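Carbonic anhydrase (Porphyridium purpureum, PDB 1DDZ) probably catalyses the reversible hydration of carbon dioxide to hydrogencarbonate and a proton, as a zinc-dependent enzyme of the beta class. Local coordinates at residues E91-R96 against Q114-Y119; S108-L113 against L399-N404. All coordinates share one frame; numbering follows the deposited sequence.

Contact 1: E91-R96 against Q114-Y119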
ATOM      1  N   GLU A  91      13.729  -1.862 -24.236  1.00 13.10           N
ATOM      2  CA  GLU A  91      12.654  -2.546 -24.931  1.00 18.24           C
ATOM      3  C   GLU A  91      11.787  -3.339 -23.954  1.00 18.60           C
ATOM      4  O   GLU A  91      10.758  -3.901 -24.322  1.00 22.13           O
ATOM      5  CB  GLU A  91      13.170  -3.402 -26.071  1.00 15.67           C
ATOM      6  CG  GLU A  91      12.482  -3.049 -27.369  1.00 25.26           C
ATOM      7  CD  GLU A  91      13.457  -2.808 -28.493  1.00 26.36           C
ATOM      8  OE1 GLU A  91      13.514  -3.659 -29.392  1.00 29.26           O
ATOM      9  OE2 GLU A  91      14.162  -1.777 -28.480  1.00 31.47           O
ATOM     10  N   VAL A  92      12.180  -3.327 -22.688  1.00 17.42           N
ATOM     11  CA  VAL A  92      11.424  -3.997 -21.646  1.00 14.34           C
ATOM     12  C   VAL A  92      11.159  -3.006 -20.517  1.00 13.69           C
ATOM     13  O   VAL A  92      12.083  -2.417 -20.000  1.00 15.41           O
ATOM     14  CB  VAL A  92      12.192  -5.184 -21.066  1.00 11.35           C
ATOM     15  CG1 VAL A  92      11.312  -5.930 -20.053  1.00 14.56           C
ATOM     16  CG2 VAL A  92      12.610  -6.126 -22.185  1.00 15.13           C
ATOM     17  N   PHE A  93       9.886  -2.817 -20.171  1.00 12.52           N
ATOM     18  CA  PHE A  93       9.466  -1.926 -19.082  1.00 12.38           C
ATOM     19  C   PHE A  93       9.611  -2.761 -17.797  1.00 14.52           C
ATOM     20  O   PHE A  93       8.924  -3.765 -17.633  1.00 12.79           O
ATOM     21  CB  PHE A  93       8.013  -1.545 -19.302  1.00 14.03           C
ATOM     22  CG  PHE A  93       7.585  -0.327 -18.563  1.00 14.92           C
ATOM     23  CD1 PHE A  93       8.166   0.905 -18.835  1.00  9.93           C
ATOM     24  CD2 PHE A  93       6.565  -0.399 -17.613  1.00 15.53           C
ATOM     25  CE1 PHE A  93       7.734   2.035 -18.172  1.00 13.70           C
ATOM     26  CE2 PHE A  93       6.134   0.737 -16.949  1.00 14.02           C
ATOM     27  CZ  PHE A  93       6.716   1.949 -17.229  1.00 13.66           C
ATOM     28  N   VAL A  94      10.463  -2.326 -16.877  1.00 14.86           N
ATOM     29  CA  VAL A  94      10.762  -3.102 -15.677  1.00 14.22           C
ATOM     30  C   VAL A  94      10.285  -2.591 -14.328  1.00 16.01           C
ATOM     31  O   VAL A  94      10.399  -1.406 -14.017  1.00 15.66           O
ATOM     32  CB  VAL A  94      12.295  -3.325 -15.553  1.00 12.40           C
ATOM     33  CG1 VAL A  94      12.612  -4.191 -14.374  1.00 13.74           C
ATOM     34  CG2 VAL A  94      12.867  -3.945 -16.818  1.00 14.20           C
ATOM     35  N   HIS A  95       9.754  -3.511 -13.528  1.00 14.57           N
ATOM     36  CA  HIS A  95       9.326  -3.210 -12.165  1.00 13.31           C
ATOM     37  C   HIS A  95      10.094  -4.238 -11.335  1.00 14.44           C
ATOM     38  O   HIS A  95      10.210  -5.402 -11.736  1.00 12.31           O
ATOM     39  CB  HIS A  95       7.819  -3.410 -11.991  1.00 11.77           C
ATOM     40  CG  HIS A  95       7.320  -3.155 -10.598  1.00 12.78           C
ATOM     41  ND1 HIS A  95       7.724  -2.073  -9.842  1.00 14.96           N
ATOM     42  CD2 HIS A  95       6.406  -3.815  -9.841  1.00 13.91           C
ATOM     43  CE1 HIS A  95       7.075  -2.073  -8.690  1.00 11.45           C
ATOM     44  NE2 HIS A  95       6.270  -3.119  -8.666  1.00  8.87           N
ATOM     45  N   ARG A  96      10.718  -3.790 -10.252  1.00 12.87           N
ATOM     46  CA  ARG A  96      11.457  -4.694  -9.378  1.00 12.01           C
ATOM     47  C   ARG A  96      11.155  -4.401  -7.935  1.00 10.53           C
ATOM     48  O   ARG A  96      11.119  -3.235  -7.518  1.00  8.16           O
ATOM     49  CB  ARG A  96      12.959  -4.597  -9.593  1.00  9.50           C
ATOM     50  CG  ARG A  96      13.384  -5.082 -10.923  1.00  8.53           C
ATOM     51  CD  ARG A  96      14.855  -5.236 -10.975  1.00  9.30           C
ATOM     52  NE  ARG A  96      15.263  -5.668 -12.304  1.00 17.61           N
ATOM     53  CZ  ARG A  96      15.134  -6.902 -12.785  1.00 17.93           C
ATOM     54  NH1 ARG A  96      14.613  -7.864 -12.040  1.00 21.82           N
ATOM     55  NH2 ARG A  96      15.474  -7.154 -14.042  1.00 14.47           N
ATOM     56  N   GLN A 114      -0.772  -0.493 -14.835  1.00  9.28           N
ATOM     57  CA  GLN A 114      -1.684   0.351 -15.558  1.00  8.86           C
ATOM     58  C   GLN A 114      -0.956   1.232 -16.574  1.00 13.77           C
ATOM     59  O   GLN A 114      -1.433   1.409 -17.691  1.00 14.28           O
ATOM     60  CB  GLN A 114      -2.531   1.183 -14.611  1.00  7.00           C
ATOM     61  CG  GLN A 114      -3.660   1.891 -15.366  1.00  8.63           C
ATOM     62  CD  GLN A 114      -4.704   2.476 -14.457  1.00 12.75           C
ATOM     63  OE1 GLN A 114      -4.395   3.240 -13.551  1.00 19.18           O
ATOM     64  NE2 GLN A 114      -5.959   2.130 -14.699  1.00 18.04           N
ATOM     65  N   TYR A 115       0.207   1.753 -16.203  1.00 13.50           N
ATOM     66  CA  TYR A 115       0.981   2.583 -17.121  1.00 13.81           C
ATOM     67  C   TYR A 115       1.377   1.714 -18.323  1.00 16.71           C
ATOM     68  O   TYR A 115       1.127   2.084 -19.470  1.00 16.21           O
ATOM     69  CB  TYR A 115       2.232   3.138 -16.427  1.00 11.10           C
ATOM     70  CG  TYR A 115       2.996   4.138 -17.257  1.00 11.40           C
ATOM     71  CD1 TYR A 115       2.604   5.479 -17.301  1.00 11.41           C
ATOM     72  CD2 TYR A 115       4.119   3.752 -17.986  1.00 11.08           C
ATOM     73  CE1 TYR A 115       3.316   6.421 -18.052  1.00 17.09           C
ATOM     74  CE2 TYR A 115       4.843   4.679 -18.744  1.00 15.31           C
ATOM     75  CZ  TYR A 115       4.437   6.018 -18.774  1.00 19.90           C
ATOM     76  OH  TYR A 115       5.141   6.950 -19.516  1.00 18.79           O
ATOM     77  N   ALA A 116       1.945   0.540 -18.057  1.00 15.26           N
ATOM     78  CA  ALA A 116       2.358  -0.386 -19.109  1.00 13.87           C
ATOM     79  C   ALA A 116       1.194  -0.779 -20.025  1.00 17.27           C
ATOM     80  O   ALA A 116       1.326  -0.777 -21.251  1.00 15.91           O
ATOM     81  CB  ALA A 116       2.983  -1.655 -18.490  1.00 13.84           C
ATOM     82  N   VAL A 117       0.045  -1.092 -19.435  1.00 19.66           N
ATOM     83  CA  VAL A 117      -1.126  -1.511 -20.209  1.00 17.60           C
ATOM     84  C   VAL A 117      -1.910  -0.391 -20.908  1.00 18.80           C
ATOM     85  O   VAL A 117      -2.228  -0.506 -22.089  1.00 19.94           O
ATOM     86  CB  VAL A 117      -2.082  -2.372 -19.328  1.00 17.50           C
ATOM     87  CG1 VAL A 117      -3.349  -2.749 -20.107  1.00 11.64           C
ATOM     88  CG2 VAL A 117      -1.340  -3.642 -18.838  1.00 14.46           C
ATOM     89  N   GLN A 118      -2.244   0.669 -20.186  1.00 20.33           N
ATOM     90  CA  GLN A 118      -3.001   1.768 -20.773  1.00 22.04           C
ATOM     91  C   GLN A 118      -2.141   2.817 -21.467  1.00 23.05           C
ATOM     92  O   GLN A 118      -2.503   3.294 -22.528  1.00 23.58           O
ATOM     93  CB  GLN A 118      -3.893   2.462 -19.735  1.00 21.67           C
ATOM     94  CG  GLN A 118      -5.300   1.881 -19.544  1.00 26.99           C
ATOM     95  CD  GLN A 118      -5.386   1.018 -18.295  1.00 34.06           C
ATOM     96  OE1 GLN A 118      -4.402   0.391 -17.909  1.00 43.59           O
ATOM     97  NE2 GLN A 118      -6.530   1.028 -17.626  1.00 29.92           N
ATOM     98  N   TYR A 119      -1.047   3.241 -20.849  1.00 22.51           N
ATOM     99  CA  TYR A 119      -0.215   4.245 -21.490  1.00 21.62           C
ATOM    100  C   TYR A 119       0.624   3.618 -22.610  1.00 23.05           C
ATOM    101  O   TYR A 119       0.508   3.998 -23.764  1.00 27.36           O
ATOM    102  CB  TYR A 119       0.704   4.935 -20.473  1.00 20.82           C
ATOM    103  CG  TYR A 119       0.086   6.077 -19.666  1.00 23.06           C
ATOM    104  CD1 TYR A 119      -0.684   5.834 -18.526  1.00 25.13           C
ATOM    105  CD2 TYR A 119       0.274   7.412 -20.048  1.00 24.45           C
ATOM    106  CE1 TYR A 119      -1.261   6.898 -17.784  1.00 20.48           C
ATOM    107  CE2 TYR A 119      -0.306   8.499 -19.307  1.00 23.38           C
ATOM    108  CZ  TYR A 119      -1.084   8.225 -18.174  1.00 22.16           C
ATOM    109  OH  TYR A 119      -1.791   9.185 -17.443  1.00 19.57           O
TER
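Phe93 reaches from strand 92-97 onto Tyr115 and Ala116 of helix 107-119. The strand and helix are the first two elements of a beta-alpha-beta crossover. The helix leads on to strand 124-130, which is parallel to strand 92-97, with strand 69-74 between them in the sheet.

Within 91-96, Phe93 alone touches 114-119. Its CG is anti to the backbone N (chi1 -161°), and its CB already points at the helix. CZ of Phe93 meets the CD2 and CE2 atoms of Tyr115. The ring planes are 22° from parallel and displaced, with centroids 5.5 Å apart, so little of one ring lies over the other. CD2 of Phe93 rests on CB of Ala116 at 3.9 Å. The Phe93 ring also touches Asp330, a ligand of the second zinc ion, and its side chain lies about 6 Å from a bound zinc ion.

Further along, His95 packs on an earlier turn of the helix, and its ND1 is hydrogen-bonded to Arg350 O.

Tyr119 CB sits 3.7 Å above one face of the Tyr115 ring, toward its rim. The closest approach across the contact is Phe93 CZ to Tyr115 CD2, 3.3 Å.

Contact 2: S108-L113 against L399-N404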
ATOM      1  N   SER A 108       2.272   0.454  -5.936  1.00 11.19           N
ATOM      2  CA  SER A 108       3.506   0.601  -6.709  1.00  9.30           C
ATOM      3  C   SER A 108       3.462  -0.383  -7.876  1.00 12.38           C
ATOM      4  O   SER A 108       3.917  -0.081  -8.987  1.00 14.06           O
ATOM      5  CB  SER A 108       4.748   0.357  -5.852  1.00  7.20           C
ATOM      6  OG  SER A 108       5.906   0.241  -6.672  1.00  8.43           O
ATOM      7  N   PHE A 109       2.895  -1.558  -7.620  1.00  9.71           N
ATOM      8  CA  PHE A 109       2.755  -2.592  -8.633  1.00  8.98           C
ATOM      9  C   PHE A 109       1.622  -2.213  -9.597  1.00  8.14           C
ATOM     10  O   PHE A 109       1.813  -2.217 -10.816  1.00  9.62           O
ATOM     11  CB  PHE A 109       2.527  -3.962  -7.941  1.00 12.30           C
ATOM     12  CG  PHE A 109       1.724  -4.940  -8.749  1.00 11.51           C
ATOM     13  CD1 PHE A 109       2.178  -5.386  -9.994  1.00 10.05           C
ATOM     14  CD2 PHE A 109       0.482  -5.362  -8.296  1.00  8.96           C
ATOM     15  CE1 PHE A 109       1.393  -6.231 -10.779  1.00  7.98           C
ATOM     16  CE2 PHE A 109      -0.308  -6.205  -9.069  1.00  7.00           C
ATOM     17  CZ  PHE A 109       0.143  -6.636 -10.312  1.00 11.00           C
ATOM     18  N   LEU A 110       0.461  -1.858  -9.052  1.00  7.00           N
ATOM     19  CA  LEU A 110      -0.696  -1.484  -9.838  1.00  7.03           C
ATOM     20  C   LEU A 110      -0.463  -0.276 -10.785  1.00 11.94           C
ATOM     21  O   LEU A 110      -0.950  -0.272 -11.922  1.00 13.60           O
ATOM     22  CB  LEU A 110      -1.873  -1.209  -8.908  1.00  8.48           C
ATOM     23  CG  LEU A 110      -2.434  -2.366  -8.079  1.00  9.35           C
ATOM     24  CD1 LEU A 110      -3.492  -1.866  -7.106  1.00  7.00           C
ATOM     25  CD2 LEU A 110      -3.012  -3.384  -9.013  1.00  7.00           C
ATOM     26  N   SER A 111       0.249   0.751 -10.325  1.00 12.05           N
ATOM     27  CA  SER A 111       0.534   1.921 -11.165  1.00 10.51           C
ATOM     28  C   SER A 111       1.519   1.595 -12.323  1.00  7.72           C
ATOM     29  O   SER A 111       1.337   2.095 -13.438  1.00  9.73           O
ATOM     30  CB  SER A 111       0.959   3.133 -10.314  1.00  7.00           C
ATOM     31  OG  SER A 111       2.169   2.912  -9.605  1.00 21.71           O
ATOM     32  N   VAL A 112       2.501   0.717 -12.100  1.00  7.00           N
ATOM     33  CA  VAL A 112       3.408   0.310 -13.176  1.00 10.39           C
ATOM     34  C   VAL A 112       2.620  -0.527 -14.216  1.00 13.46           C
ATOM     35  O   VAL A 112       2.764  -0.359 -15.437  1.00 13.43           O
ATOM     36  CB  VAL A 112       4.607  -0.504 -12.653  1.00 12.50           C
ATOM     37  CG1 VAL A 112       5.313  -1.209 -13.813  1.00 19.75           C
ATOM     38  CG2 VAL A 112       5.601   0.408 -12.002  1.00 16.85           C
ATOM     39  N   LEU A 113       1.771  -1.425 -13.720  1.00 16.08           N
ATOM     40  CA  LEU A 113       0.907  -2.265 -14.563  1.00 13.69           C
ATOM     41  C   LEU A 113      -0.023  -1.404 -15.456  1.00 11.50           C
ATOM     42  O   LEU A 113      -0.088  -1.602 -16.662  1.00 11.92           O
ATOM     43  CB  LEU A 113       0.015  -3.150 -13.675  1.00 11.43           C
ATOM     44  CG  LEU A 113      -0.329  -4.602 -14.046  1.00 11.47           C
ATOM     45  CD1 LEU A 113      -1.710  -4.981 -13.442  1.00  9.80           C
ATOM     46  CD2 LEU A 113      -0.288  -4.847 -15.524  1.00  7.00           C
ATOM     47  N   LEU A 399      -6.821   7.728 -14.876  1.00 21.01           N
ATOM     48  CA  LEU A 399      -6.654   6.329 -14.519  1.00 19.48           C
ATOM     49  C   LEU A 399      -6.449   6.163 -13.013  1.00 21.06           C
ATOM     50  O   LEU A 399      -5.456   6.640 -12.438  1.00 22.72           O
ATOM     51  CB  LEU A 399      -5.498   5.710 -15.312  1.00 18.12           C
ATOM     52  CG  LEU A 399      -5.667   5.858 -16.828  1.00 20.71           C
ATOM     53  CD1 LEU A 399      -4.486   5.278 -17.612  1.00 19.08           C
ATOM     54  CD2 LEU A 399      -6.980   5.225 -17.237  1.00 15.43           C
ATOM     55  N   GLY A 400      -7.376   5.425 -12.406  1.00 21.87           N
ATOM     56  CA  GLY A 400      -7.401   5.188 -10.973  1.00 15.88           C
ATOM     57  C   GLY A 400      -6.132   4.807 -10.253  1.00 14.45           C
ATOM     58  O   GLY A 400      -5.927   5.222  -9.114  1.00 16.92           O
ATOM     59  N   LEU A 401      -5.266   4.030 -10.880  1.00 13.23           N
ATOM     60  CA  LEU A 401      -4.059   3.639 -10.179  1.00 16.11           C
ATOM     61  C   LEU A 401      -2.832   4.457 -10.546  1.00 15.91           C
ATOM     62  O   LEU A 401      -2.174   5.014  -9.669  1.00 19.03           O
ATOM     63  CB  LEU A 401      -3.830   2.127 -10.330  1.00 11.27           C
ATOM     64  CG  LEU A 401      -5.130   1.474  -9.831  1.00 16.66           C
ATOM     65  CD1 LEU A 401      -5.655   0.467 -10.801  1.00 15.40           C
ATOM     66  CD2 LEU A 401      -4.994   0.907  -8.457  1.00 15.68           C
ATOM     67  N   ILE A 402      -2.557   4.588 -11.837  1.00 14.07           N
ATOM     68  CA  ILE A 402      -1.389   5.322 -12.262  1.00 12.34           C
ATOM     69  C   ILE A 402      -1.504   6.819 -12.002  1.00 12.94           C
ATOM     70  O   ILE A 402      -0.577   7.417 -11.459  1.00 16.19           O
ATOM     71  CB  ILE A 402      -1.036   5.033 -13.739  1.00 12.51           C
ATOM     72  CG1 ILE A 402       0.230   5.782 -14.132  1.00  7.89           C
ATOM     73  CG2 ILE A 402      -2.182   5.404 -14.673  1.00  8.30           C
ATOM     74  CD1 ILE A 402       1.434   5.362 -13.399  1.00  7.00           C
ATOM     75  N   ASP A 403      -2.675   7.401 -12.231  1.00 13.79           N
ATOM     76  CA  ASP A 403      -2.794   8.840 -12.040  1.00 17.53           C
ATOM     77  C   ASP A 403      -2.865   9.348 -10.607  1.00 19.96           C
ATOM     78  O   ASP A 403      -2.514  10.492 -10.342  1.00 17.43           O
ATOM     79  CB  ASP A 403      -3.842   9.436 -12.981  1.00 18.50           C
ATOM     80  CG  ASP A 403      -3.522   9.130 -14.461  1.00 22.52           C
ATOM     81  OD1 ASP A 403      -2.355   9.284 -14.895  1.00 19.90           O
ATOM     82  OD2 ASP A 403      -4.424   8.686 -15.197  1.00 23.18           O
ATOM     83  N   ASN A 404      -3.243   8.486  -9.659  1.00 15.17           N
ATOM     84  CA  ASN A 404      -3.229   8.889  -8.245  1.00 14.56           C
ATOM     85  C   ASN A 404      -1.797   8.750  -7.717  1.00  9.70           C
ATOM     86  O   ASN A 404      -1.299   9.577  -6.949  1.00 12.22           O
ATOM     87  CB  ASN A 404      -4.257   8.110  -7.438  1.00 15.74           C
ATOM     88  CG  ASN A 404      -5.653   8.574  -7.743  1.00 15.17           C
ATOM     89  OD1 ASN A 404      -5.917   9.774  -7.762  1.00 23.57           O
ATOM     90  ND2 ASN A 404      -6.540   7.639  -8.096  1.00 22.12           N
TER
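Leu110 and Leu401 meet through their methyl groups. CD1 of Leu110 lies 3.4 Å from CD2 of Leu401, tighter than a normal van der Waals contact. CB of Leu110 touches the same methyl at 3.8 Å. In both leucines CG is anti to the carbonyl carbon, and each CB points at the other segment. Of the second subunit, Leu147 packs on Leu401, Asn150 packs on Leu110, and Ser449 OG is hydrogen-bonded to Asn404 ND2.

Side chains also lie against backbone. The CD1 methyl of Ile402 sits 3.3 Å from the carbonyl O of Ser111. CB of Ser111 in turn lies 3.7 Å from the carbonyl O of Leu401. The backbones come close here, with CA of Ser111 4.1 Å from CA of Ile402, consistent with the small serine side chain. The serine hydroxyl turns back to its own helix, where OG is hydrogen-bonded to Ile107 O.

The contact joins the two carbonic anhydrase regions of one chain. Each has the beta-class fold, a mixed five-stranded sheet of order 2-1-3-4-5 flanked by helices. Helix 107-119 belongs to the first and 399-404 to the second.

Hydrogen bonds brace 399-404 from within. OD2 of Asp403 accepts from Leu399 N (2.6 Å, N-H...O 137°) through its anti lone pair. ND2 of Asn404 donates to Gly400 O at 2.7 Å, tilted 29° from the carbonyl plane.

How the contacts relate
Both contacts are buried and both use helix 107-119. Contact 1 ties the helix to a strand of its own carbonic anhydrase region. Contact 2 ties it to the other region and lies beside the second subunit; no residue of that subunit touches the segments of contact 1. The chemistry differs accordingly. Contact 1 is largely aromatic and lies close to the second zinc site. Contact 2 is aliphatic, mixed with side chain against carbonyl. The centres are about 10 Å apart, and polar bonds link them. OE1 of Gln114 takes hydrogen bonds from the backbone N of both Leu401 and Ile402, and Tyr119 OH is hydrogen-bonded to Asp403 OD1 at 2.6 Å.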